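PDB 3GRN: MutT related protein from Methanosarcina mazei, which probably acts as a hydrolase of the Nudix (MutT-like) family, whose members typically cleave nucleoside diphosphates linked to another group. Local coordinates for residues L14-N17 / E21-L24; R32-K37 / P123-D128; V99-S102 / E107-W110. One frame throughout, in Å; residues are numbered along the deposited sequence.

Contact 1: L14-N17 / E21-L24; sequences LIRN and EFLL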
loop_
_atom_site.group_PDB
_atom_site.type_symbol
_atom_site.label_atom_id
_atom_site.label_comp_id
_atom_site.label_asym_id
_atom_site.label_seq_id
_atom_site.Cartn_x
_atom_site.Cartn_y
_atom_site.Cartn_z
ATOM N N LEU A 14 15.260 -8.821 -5.191
ATOM C CA LEU A 14 16.378 -8.412 -6.040
ATOM C C LEU A 14 15.981 -8.726 -7.477
ATOM O O LEU A 14 15.936 -9.893 -7.883
ATOM C CB LEU A 14 17.652 -9.196 -5.716
ATOM C CG LEU A 14 18.298 -8.957 -4.368
ATOM C CD1 LEU A 14 19.519 -9.892 -4.231
ATOM C CD2 LEU A 14 18.706 -7.506 -4.181
ATOM N N ILE A 15 15.697 -7.676 -8.228
ATOM C CA ILE A 15 15.220 -7.831 -9.598
ATOM C C ILE A 15 16.229 -7.164 -10.500
ATOM O O ILE A 15 16.483 -5.977 -10.332
ATOM C CB ILE A 15 13.853 -7.168 -9.773
ATOM C CG1 ILE A 15 12.821 -7.870 -8.881
ATOM C CG2 ILE A 15 13.414 -7.194 -11.225
ATOM C CD1 ILE A 15 11.474 -7.240 -8.897
ATOM N N ARG A 16 16.744 -7.921 -11.478
ATOM C CA ARG A 16 17.771 -7.409 -12.397
ATOM C C ARG A 16 17.257 -7.257 -13.823
ATOM O O ARG A 16 16.324 -7.942 -14.228
ATOM C CB ARG A 16 19.004 -8.322 -12.417
ATOM C CG ARG A 16 19.627 -8.572 -11.063
ATOM C CD ARG A 16 20.575 -9.746 -11.176
ATOM N NE ARG A 16 20.929 -10.309 -9.881
ATOM C CZ ARG A 16 20.184 -11.180 -9.205
ATOM N NH1 ARG A 16 19.017 -11.601 -9.688
ATOM N NH2 ARG A 16 20.609 -11.622 -8.031
ATOM N N ASN A 17 17.886 -6.350 -14.570
ATOM C CA ASN A 17 17.589 -6.186 -15.987
ATOM C C ASN A 17 18.554 -7.018 -16.823
ATOM O O ASN A 17 19.389 -7.743 -16.271
ATOM C CB ASN A 17 17.602 -4.700 -16.407
ATOM C CG ASN A 17 18.964 -4.006 -16.214
ATOM O OD1 ASN A 17 19.986 -4.628 -15.914
ATOM N ND2 ASN A 17 18.965 -2.691 -16.394
ATOM N N GLU A 21 21.829 -4.999 -13.677
ATOM C CA GLU A 21 21.655 -3.891 -12.739
ATOM C C GLU A 21 20.382 -4.133 -11.922
ATOM O O GLU A 21 19.414 -4.669 -12.452
ATOM C CB GLU A 21 21.514 -2.558 -13.470
ATOM C CG GLU A 21 22.708 -2.170 -14.356
ATOM C CD GLU A 21 22.410 -0.963 -15.229
ATOM O OE1 GLU A 21 21.313 -0.923 -15.841
ATOM O OE2 GLU A 21 23.272 -0.052 -15.302
ATOM N N PHE A 22 20.394 -3.713 -10.659
ATOM C CA PHE A 22 19.277 -3.964 -9.729
ATOM C C PHE A 22 18.239 -2.854 -9.713
ATOM O O PHE A 22 18.570 -1.678 -9.757
ATOM C CB PHE A 22 19.798 -4.157 -8.298
ATOM C CG PHE A 22 20.687 -5.360 -8.136
ATOM C CD1 PHE A 22 20.152 -6.603 -7.848
ATOM C CD2 PHE A 22 22.068 -5.239 -8.276
ATOM C CE1 PHE A 22 20.972 -7.721 -7.693
ATOM C CE2 PHE A 22 22.896 -6.345 -8.132
ATOM C CZ PHE A 22 22.352 -7.584 -7.837
ATOM N N LEU A 23 16.981 -3.251 -9.587
ATOM C CA LEU A 23 15.877 -2.298 -9.519
ATOM C C LEU A 23 15.782 -1.671 -8.136
ATOM O O LEU A 23 15.531 -2.372 -7.138
ATOM C CB LEU A 23 14.548 -2.993 -9.871
ATOM C CG LEU A 23 13.297 -2.093 -9.854
ATOM C CD1 LEU A 23 13.414 -0.845 -10.729
ATOM C CD2 LEU A 23 12.020 -2.893 -10.171
ATOM N N LEU A 24 15.974 -0.349 -8.081
ATOM C CA LEU A 24 15.715 0.415 -6.857
ATOM C C LEU A 24 14.559 1.391 -7.077
ATOM O O LEU A 24 14.334 1.854 -8.194
ATOM C CB LEU A 24 16.949 1.177 -6.372
ATOM C CG LEU A 24 18.256 0.411 -6.263
ATOM C CD1 LEU A 24 19.310 1.315 -5.643
ATOM C CD2 LEU A 24 18.088 -0.837 -5.447
HETATM O O HOH W 1 15.674 -5.163 -6.919
#
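Phe-22 lays its ring alongside the side chain of Arg-16, the two pointing the same way, so that in the conformer described here ring carbon CE1 of Phe-22 lies 3.4 Å from NE of Arg-16. Ring and guanidinium planes stand 56° apart, and the aliphatic CG of Arg-16 shares in the contact. The charged end reaches past the ring to a salt bridge with Asp-91, which suits arginine: its methylenes are greasy enough for this buried place while its charge finds a mate. Leu-14 adds CD2, 4.0 Å from CD1 of Phe-22, and Phe-130 meets the same ring edge-to-face.

Three hydrogen bonds between Asn-17 and Glu-21 close the turn end. Asn-17 N donates to Glu-21 O (3.1 Å), and OD1 of Asn-17 accepts from Glu-21 N at 2.9 Å, with the donor above the carbonyl plane. OE1 of Glu-21 receives ND2 of Asn-17 on its anti lone pair at 3.0 Å, carboxylate and amide nearly coplanar. With CG tucked between backbone N and carbonyl carbon, chi1 of 62° brings the amide across to Glu-21, where an asparagine can both give and accept.

Further in, Leu-23 N bonds to Ile-15 O at 2.9 Å, but then the backbones part: a water accepts from Ile-15 N and donates to Leu-23 O. The segments' strand directions differ by 117°. This is a tight connection whose strands, 7-16 and 22-27, diverge after a single bridge, Arg-16 with Phe-22, letting strand 38-44 in between, in the mixed sheet of the Nudix fold.

Contact 2: R32-K37 / P123-D128; sequences RTNAGK and PAYFRD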
loop_
_atom_site.group_PDB
_atom_site.type_symbol
_atom_site.label_atom_id
_atom_site.label_comp_id
_atom_site.label_asym_id
_atom_site.label_seq_id
_atom_site.Cartn_x
_atom_site.Cartn_y
_atom_site.Cartn_z
ATOM N N ARG A 32 4.975 7.197 5.945
ATOM C CA ARG A 32 5.163 7.263 7.395
ATOM C C ARG A 32 6.610 6.945 7.817
ATOM O O ARG A 32 7.153 7.587 8.715
ATOM C CB ARG A 32 4.161 6.313 8.073
ATOM C CG ARG A 32 4.366 6.114 9.556
ATOM C CD ARG A 32 3.363 5.114 10.108
ATOM N NE ARG A 32 3.166 5.260 11.552
ATOM C CZ ARG A 32 2.345 6.147 12.119
ATOM N NH1 ARG A 32 1.635 6.989 11.372
ATOM N NH2 ARG A 32 2.238 6.194 13.442
ATOM N N THR A 33 7.221 5.962 7.149
ATOM C CA THR A 33 8.589 5.514 7.430
ATOM C C THR A 33 9.480 5.805 6.220
ATOM O O THR A 33 9.038 5.644 5.072
ATOM C CB THR A 33 8.620 3.984 7.727
ATOM O OG1 THR A 33 8.276 3.248 6.545
ATOM C CG2 THR A 33 7.624 3.612 8.831
ATOM N N ASN A 34 10.719 6.235 6.465
ATOM C CA ASN A 34 11.731 6.428 5.391
ATOM C C ASN A 34 11.251 7.212 4.173
ATOM O O ASN A 34 11.575 6.861 3.030
ATOM C CB ASN A 34 12.284 5.073 4.904
ATOM C CG ASN A 34 13.470 4.586 5.703
ATOM O OD1 ASN A 34 14.370 5.353 6.061
ATOM N ND2 ASN A 34 13.497 3.285 5.956
ATOM N N ALA A 35 10.489 8.276 4.418
ATOM C CA ALA A 35 9.923 9.092 3.348
ATOM C C ALA A 35 11.031 9.674 2.460
ATOM O O ALA A 35 12.031 10.159 2.955
ATOM C CB ALA A 35 9.075 10.194 3.952
ATOM N N GLY A 36 10.883 9.546 1.149
ATOM C CA GLY A 36 11.874 10.108 0.228
ATOM C C GLY A 36 13.137 9.333 -0.067
ATOM O O GLY A 36 13.901 9.750 -0.935
ATOM N N LYS A 37 13.374 8.217 0.636
ATOM C CA LYS A 37 14.632 7.465 0.477
ATOM C C LYS A 37 14.539 6.334 -0.571
ATOM O O LYS A 37 13.447 5.838 -0.844
ATOM C CB LYS A 37 15.098 6.907 1.827
ATOM C CG LYS A 37 15.434 7.983 2.872
ATOM C CD LYS A 37 16.351 7.446 3.972
ATOM C CE LYS A 37 16.854 8.562 4.906
ATOM N NZ LYS A 37 15.768 9.242 5.701
ATOM N N PRO A 123 19.909 3.404 2.136
ATOM C CA PRO A 123 20.099 3.273 3.579
ATOM C C PRO A 123 21.154 2.264 3.955
ATOM O O PRO A 123 21.329 1.260 3.258
ATOM C CB PRO A 123 18.736 2.790 4.063
ATOM C CG PRO A 123 17.791 3.313 3.067
ATOM C CD PRO A 123 18.494 3.227 1.765
ATOM N N ALA A 124 21.828 2.520 5.081
ATOM C CA ALA A 124 23.026 1.753 5.461
ATOM C C ALA A 124 22.811 0.251 5.519
ATOM O O ALA A 124 23.661 -0.510 5.070
ATOM C CB ALA A 124 23.600 2.269 6.784
ATOM N N TYR A 125 21.642 -0.165 5.999
ATOM C CA TYR A 125 21.331 -1.591 6.093
ATOM C C TYR A 125 21.250 -2.284 4.727
ATOM O O TYR A 125 21.620 -3.457 4.616
ATOM C CB TYR A 125 20.072 -1.848 6.938
ATOM C CG TYR A 125 18.861 -1.044 6.547
ATOM C CD1 TYR A 125 18.024 -1.470 5.529
ATOM C CD2 TYR A 125 18.552 0.152 7.195
ATOM C CE1 TYR A 125 16.919 -0.732 5.161
ATOM C CE2 TYR A 125 17.444 0.887 6.851
ATOM C CZ TYR A 125 16.630 0.445 5.811
ATOM O OH TYR A 125 15.509 1.155 5.427
ATOM N N PHE A 126 20.770 -1.565 3.706
ATOM C CA PHE A 126 20.749 -2.118 2.350
ATOM C C PHE A 126 22.154 -2.154 1.745
ATOM O O PHE A 126 22.524 -3.137 1.110
ATOM C CB PHE A 126 19.799 -1.351 1.436
ATOM C CG PHE A 126 18.341 -1.699 1.626
ATOM C CD1 PHE A 126 17.931 -3.020 1.764
ATOM C CD2 PHE A 126 17.373 -0.696 1.596
ATOM C CE1 PHE A 126 16.579 -3.341 1.918
ATOM C CE2 PHE A 126 16.018 -1.007 1.744
ATOM C CZ PHE A 126 15.627 -2.333 1.909
ATOM N N ARG A 127 22.924 -1.085 1.958
ATOM C CA ARG A 127 24.337 -1.020 1.564
ATOM C C ARG A 127 25.082 -2.250 2.101
ATOM O O ARG A 127 25.725 -2.964 1.343
ATOM C CB ARG A 127 24.968 0.281 2.096
ATOM C CG ARG A 127 26.282 0.672 1.452
ATOM C CD ARG A 127 26.832 1.976 2.050
ATOM N NE ARG A 127 25.908 3.100 1.868
ATOM C CZ ARG A 127 25.375 3.812 2.861
ATOM N NH1 ARG A 127 24.548 4.809 2.584
ATOM N NH2 ARG A 127 25.676 3.543 4.126
ATOM N N ASP A 128 24.967 -2.476 3.410
ATOM C CA ASP A 128 25.537 -3.643 4.087
ATOM C C ASP A 128 25.069 -4.953 3.444
ATOM O O ASP A 128 25.871 -5.859 3.195
ATOM C CB ASP A 128 25.143 -3.609 5.564
ATOM C CG ASP A 128 25.893 -4.622 6.402
ATOM O OD1 ASP A 128 27.139 -4.537 6.481
ATOM O OD2 ASP A 128 25.227 -5.490 7.008
#
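Asn-34 reaches across to Tyr-125, joining the loop between strands 22-27 and 38-44 to the start of helix 124-137 at the surface of the Nudix fold. Asn-34 takes up left-handed backbone angles, which asparagine tolerates better than most residues, and its side chain sets out toward the helix. It is also the first residue of a type II beta turn ending at Lys-37, closed by a bond from Lys-37 N to Asn-34 O of 3.3 Å. Gly-36, third in that turn, has a positive phi (82°), where a CB would jam against the carbonyl oxygen of Ala-35. Lys-37 then runs its aliphatic chain past Pro-123, with CD of Lys-37 4.5 Å from CG of the proline, a loose touch, while its amino end leads away from the helix.

The N-H of an N-cap residue takes no part in the helix bonding, so a proline is tolerated at 123, while its carbonyl accepts from Arg-127 N. CB of Pro-123 lies over one face of the Tyr-125 ring, and Phe-78 stacks on that ring as well. The tyrosine is long enough to carry its hydroxyl to the loop: OH of Tyr-125 sits 3.0 Å from ND2 of Asn-34, which approaches at the ring edge.

Contact 3: V99-S102 / E107-W110; sequences VKLS and EYSW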
loop_
_atom_site.group_PDB
_atom_site.type_symbol
_atom_site.label_atom_id
_atom_site.label_comp_id
_atom_site.label_asym_id
_atom_site.label_seq_id
_atom_site.Cartn_x
_atom_site.Cartn_y
_atom_site.Cartn_z
ATOM N N VAL A 99 8.909 -0.678 -15.818
ATOM C CA VAL A 99 8.427 -0.469 -14.434
ATOM C C VAL A 99 7.307 0.573 -14.396
ATOM O O VAL A 99 7.394 1.639 -15.032
ATOM C CB VAL A 99 9.602 -0.040 -13.534
ATOM C CG1 VAL A 99 9.140 0.242 -12.113
ATOM C CG2 VAL A 99 10.694 -1.104 -13.575
ATOM N N LYS A 100 6.243 0.244 -13.664
ATOM C CA LYS A 100 5.103 1.099 -13.532
ATOM C C LYS A 100 4.796 1.281 -12.051
ATOM O O LYS A 100 4.400 0.336 -11.364
ATOM C CB LYS A 100 3.911 0.507 -14.283
ATOM C CG LYS A 100 4.115 0.521 -15.823
ATOM C CD LYS A 100 2.843 0.129 -16.568
ATOM C CE LYS A 100 2.946 0.455 -18.069
ATOM N NZ LYS A 100 4.100 -0.223 -18.749
ATOM N N LEU A 101 4.970 2.505 -11.586
ATOM C CA LEU A 101 4.931 2.823 -10.136
ATOM C C LEU A 101 3.562 3.115 -9.575
ATOM O O LEU A 101 2.627 3.422 -10.318
ATOM C CB LEU A 101 5.837 4.025 -9.839
ATOM C CG LEU A 101 7.331 3.810 -10.156
ATOM C CD1 LEU A 101 8.103 5.058 -9.832
ATOM C CD2 LEU A 101 7.874 2.617 -9.405
ATOM N N SER A 102 3.469 3.040 -8.248
ATOM C CA SER A 102 2.263 3.343 -7.499
ATOM C C SER A 102 2.509 4.587 -6.631
ATOM O O SER A 102 3.633 5.147 -6.631
ATOM C CB SER A 102 1.919 2.169 -6.593
ATOM O OG SER A 102 2.809 2.159 -5.468
ATOM N N GLU A 107 10.083 7.538 -8.149
ATOM C CA GLU A 107 10.945 7.186 -9.264
ATOM C C GLU A 107 11.606 5.830 -9.079
ATOM O O GLU A 107 11.566 5.252 -7.999
ATOM C CB GLU A 107 12.003 8.254 -9.557
ATOM C CG GLU A 107 12.806 8.711 -8.369
ATOM C CD GLU A 107 13.456 10.071 -8.600
ATOM O OE1 GLU A 107 13.659 10.457 -9.773
ATOM O OE2 GLU A 107 13.756 10.756 -7.603
ATOM N N TYR A 108 12.206 5.348 -10.155
ATOM C CA TYR A 108 12.956 4.103 -10.107
ATOM C C TYR A 108 14.238 4.259 -10.880
ATOM O O TYR A 108 14.383 5.183 -11.674
ATOM C CB TYR A 108 12.140 2.924 -10.654
ATOM C CG TYR A 108 11.902 2.983 -12.145
ATOM C CD1 TYR A 108 12.823 2.428 -13.043
ATOM C CD2 TYR A 108 10.775 3.626 -12.661
ATOM C CE1 TYR A 108 12.621 2.487 -14.422
ATOM C CE2 TYR A 108 10.556 3.691 -14.035
ATOM C CZ TYR A 108 11.492 3.127 -14.912
ATOM O OH TYR A 108 11.304 3.175 -16.280
ATOM N N SER A 109 15.135 3.301 -10.675
ATOM C CA SER A 109 16.415 3.278 -11.332
ATOM C C SER A 109 16.966 1.873 -11.310
ATOM O O SER A 109 16.787 1.142 -10.326
ATOM C CB SER A 109 17.387 4.240 -10.649
ATOM O OG SER A 109 18.596 4.315 -11.380
ATOM N N TRP A 110 17.601 1.498 -12.420
ATOM C CA TRP A 110 18.319 0.237 -12.550
ATOM C C TRP A 110 19.786 0.542 -12.260
ATOM O O TRP A 110 20.462 1.202 -13.056
ATOM C CB TRP A 110 18.143 -0.351 -13.954
ATOM C CG TRP A 110 16.735 -0.736 -14.317
ATOM C CD1 TRP A 110 15.827 0.021 -15.018
ATOM C CD2 TRP A 110 16.072 -1.966 -13.998
ATOM N NE1 TRP A 110 14.637 -0.670 -15.149
ATOM C CE2 TRP A 110 14.765 -1.893 -14.540
ATOM C CE3 TRP A 110 16.451 -3.124 -13.301
ATOM C CZ2 TRP A 110 13.839 -2.936 -14.413
ATOM C CZ3 TRP A 110 15.530 -4.158 -13.176
ATOM C CH2 TRP A 110 14.236 -4.057 -13.730
#
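Val-99 presses squarely on Tyr-108: its CB stands 3.7 Å above the ring centroid of Tyr-108, only 4° off the normal, a clear CH-pi contact. The branches spread from there. CG1, opposite the backbone N (chi1 178°), settles 3.8 Å from CD2 of Tyr-108, while CG2 of Val-99 turns to CZ2 of Trp-110, 3.7 Å away. A beta-branched valine suits this place because its two methyls can serve two aromatic rings at once, and Leu-23 of strand 22-27 closes in on both Val-99 and Trp-110.

Leu-101 touches the ring less closely and mainly meets backbone atoms. Its CD1 lies 3.6 Å from N of Glu-107 and comes to the edge of the Tyr-108 ring, 4.1 Å from CD2. Glu-107 directs its side chain away from the loop to a salt bridge with Arg-26, whereas Lys-100, pointing away from the strand, is the exposed residue on the solvent side. The carbonyl of Lys-100 is used differently, accepting from Thr-81 OG1 of the second subunit.

Replacing Tyr-108 by an alanine would probably open a gap under Val-99 and leave CD1 of Leu-101 without its ring-edge neighbour. Even the nearest CA atoms are more than 7 Å apart, so side chains, not backbone bonds, span the distance between loop and strand 105-111. Between these two segments the contact is therefore almost wholly apolar, resting on dispersion and shape fit, while the charged groups of Lys-100 and Glu-107 are turned away from it.

How the contacts relate
From the N terminus, contact 1 comes first and closes a tight turn, three residues long, between strands 7-16 and 22-27. Contact 2 opens next in the loop 32-37 and is completed only at 123-128, so it ties the loop leading into strand 38-44 to the C-terminal helix. Contact 3, a short local closure between 99-102 and 107-110, falls wholly within that long span. Contacts 1 and 3 touch, since strands 22-27 and 105-111 are sheet neighbours: Leu-24 N lies 2.8 Å from Ser-109 O, probably hydrogen-bonded, and Trp-110 packs on Asn-17. Contact 2 touches neither, its centre about 17 Å from that of contact 1 and 16 Å from that of contact 3.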